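Nitrogen regulatory PII-like protein (Bacillus subtilis subsp. subtilis, PDB 4R25) is a P(II)-family signalling protein required for full induction of the nrgAB operon when ammonium is limiting. Local coordinates at residues G23-T28 / D73-T78. Numbering follows the deposited sequence.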
loop_
_atom_site.group_PDB
_atom_site.type_symbol
_atom_site.label_atom_id
_atom_site.label_comp_id
_atom_site.label_asym_id
_atom_site.label_seq_id
_atom_site.Cartn_x
_atom_site.Cartn_y
_atom_site.Cartn_z
ATOM N N GLY A 23 -10.549 -13.035 -13.263
ATOM C CA GLY A 23 -9.991 -13.581 -14.491
ATOM C C GLY A 23 -10.925 -13.431 -15.688
ATOM O O GLY A 23 -10.489 -13.052 -16.776
ATOM N N LYS A 24 -12.215 -13.696 -15.489
ATOM C CA LYS A 24 -13.154 -13.714 -16.611
ATOM C C LYS A 24 -13.430 -12.346 -17.190
ATOM O O LYS A 24 -13.709 -12.233 -18.381
ATOM C CB LYS A 24 -14.455 -14.425 -16.237
ATOM C CG LYS A 24 -14.295 -15.936 -16.219
ATOM C CD LYS A 24 -15.388 -16.638 -15.424
ATOM C CE LYS A 24 -15.015 -18.114 -15.247
ATOM N NZ LYS A 24 -15.924 -18.877 -14.348
ATOM N N ILE A 25 -13.343 -11.310 -16.362
ATOM C CA ILE A 25 -13.632 -9.952 -16.829
ATOM C C ILE A 25 -12.394 -9.243 -17.393
ATOM O O ILE A 25 -12.478 -8.100 -17.839
ATOM C CB ILE A 25 -14.264 -9.088 -15.724
ATOM C CG1 ILE A 25 -13.183 -8.476 -14.822
ATOM C CG2 ILE A 25 -15.235 -9.922 -14.907
ATOM C CD1 ILE A 25 -13.717 -7.772 -13.594
ATOM N N GLY A 26 -11.247 -9.914 -17.374
ATOM C CA GLY A 26 -10.061 -9.360 -18.004
ATOM C C GLY A 26 -8.794 -9.209 -17.173
ATOM O O GLY A 26 -7.732 -8.950 -17.735
ATOM N N VAL A 27 -8.884 -9.361 -15.851
ATOM C CA VAL A 27 -7.696 -9.228 -15.011
ATOM C C VAL A 27 -6.717 -10.376 -15.236
ATOM O O VAL A 27 -7.097 -11.547 -15.157
ATOM C CB VAL A 27 -8.034 -9.169 -13.517
ATOM C CG1 VAL A 27 -6.757 -9.028 -12.711
ATOM C CG2 VAL A 27 -8.992 -8.021 -13.230
ATOM N N THR A 28 -5.457 -10.038 -15.504
ATOM C CA THR A 28 -4.434 -11.051 -15.766
ATOM C C THR A 28 -3.365 -11.162 -14.674
ATOM O O THR A 28 -2.546 -12.076 -14.697
ATOM C CB THR A 28 -3.753 -10.825 -17.124
ATOM O OG1 THR A 28 -2.942 -9.646 -17.066
ATOM C CG2 THR A 28 -4.794 -10.658 -18.218
ATOM N N ASP A 73 -15.215 -0.226 -12.262
ATOM C CA ASP A 73 -16.543 -0.540 -11.743
ATOM C C ASP A 73 -16.953 -1.999 -11.978
ATOM O O ASP A 73 -17.758 -2.559 -11.226
ATOM C CB ASP A 73 -17.576 0.444 -12.298
ATOM C CG ASP A 73 -17.315 1.874 -11.854
ATOM O OD1 ASP A 73 -16.533 2.077 -10.903
ATOM O OD2 ASP A 73 -17.909 2.798 -12.449
ATOM N N GLN A 74 -16.390 -2.614 -13.014
ATOM C CA GLN A 74 -16.599 -4.036 -13.251
ATOM C C GLN A 74 -15.760 -4.847 -12.257
ATOM O O GLN A 74 -16.179 -5.916 -11.824
ATOM C CB GLN A 74 -16.251 -4.401 -14.702
ATOM C CG GLN A 74 -17.007 -5.611 -15.258
ATOM C CD GLN A 74 -16.733 -5.878 -16.741
ATOM O OE1 GLN A 74 -16.836 -7.016 -17.211
ATOM N NE2 GLN A 74 -16.386 -4.829 -17.478
ATOM N N VAL A 75 -14.592 -4.326 -11.870
ATOM C CA VAL A 75 -13.773 -4.977 -10.839
ATOM C C VAL A 75 -14.426 -4.908 -9.470
ATOM O O VAL A 75 -14.494 -5.905 -8.750
ATOM C CB VAL A 75 -12.366 -4.354 -10.686
ATOM C CG1 VAL A 75 -11.641 -5.014 -9.515
ATOM C CG2 VAL A 75 -11.559 -4.496 -11.963
ATOM N N THR A 76 -14.893 -3.723 -9.098
ATOM C CA THR A 76 -15.459 -3.547 -7.769
ATOM C C THR A 76 -16.792 -4.265 -7.626
ATOM O O THR A 76 -17.077 -4.837 -6.577
ATOM C CB THR A 76 -15.611 -2.065 -7.401
ATOM O OG1 THR A 76 -16.646 -1.478 -8.192
ATOM C CG2 THR A 76 -14.308 -1.330 -7.647
ATOM N N GLU A 77 -17.601 -4.254 -8.683
ATOM C CA GLU A 77 -18.909 -4.907 -8.628
ATOM C C GLU A 77 -18.762 -6.412 -8.474
ATOM O O GLU A 77 -19.492 -7.049 -7.711
ATOM C CB GLU A 77 -19.737 -4.589 -9.870
ATOM C CG GLU A 77 -21.113 -5.238 -9.863
ATOM C CD GLU A 77 -22.031 -4.657 -8.799
ATOM O OE1 GLU A 77 -21.769 -3.532 -8.319
ATOM O OE2 GLU A 77 -23.024 -5.325 -8.442
ATOM N N THR A 78 -17.804 -6.972 -9.205
ATOM C CA THR A 78 -17.526 -8.395 -9.138
ATOM C C THR A 78 -17.010 -8.765 -7.761
ATOM O O THR A 78 -17.368 -9.800 -7.213
ATOM C CB THR A 78 -16.478 -8.790 -10.181
ATOM O OG1 THR A 78 -16.899 -8.325 -11.464
ATOM C CG2 THR A 78 -16.291 -10.304 -10.226
#
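I25, in the last turn of helix 15-25, packs against one side of helix 72-83, touching Q74, V75 and T78; this is a small van der Waals contact within the P(II) fold, in which the isoleucine rests on both side chains and main chain. Its side chain reaches across with CG1 set between the backbone N and the carbonyl carbon (chi1 84°) and the chain extended beyond it, which carries CD1 to 3.6 Å from the backbone O of Q74 and to 4.2 Å from CG2 of V75. A long branched aliphatic suits this place because it covers helix backbone as well as side chains. Q74 runs the other way past it: with CG anti to the backbone N (chi1 -152°) and the chain extended, it lays its amide oxygen OE1 3.6 Å from CB of I25. T78 OG1 lies 3.9 Å from CD1 of I25 and donates to Q74 O within its own helix, an oxygen that also accepts from T78 N at 3.3 Å. A valine in place of T78 would probably cost Q74 O its hydroxyl partner and press a methyl against that carbonyl oxygen instead. Beyond I25 the helix closes in a Schellman motif at G26, where a CB would be jammed against the carbonyl O of I25, so glycine is called for. The two helices lie on the antiparallel sheet, where V27 and V75 both meet I65 of strand 51-67.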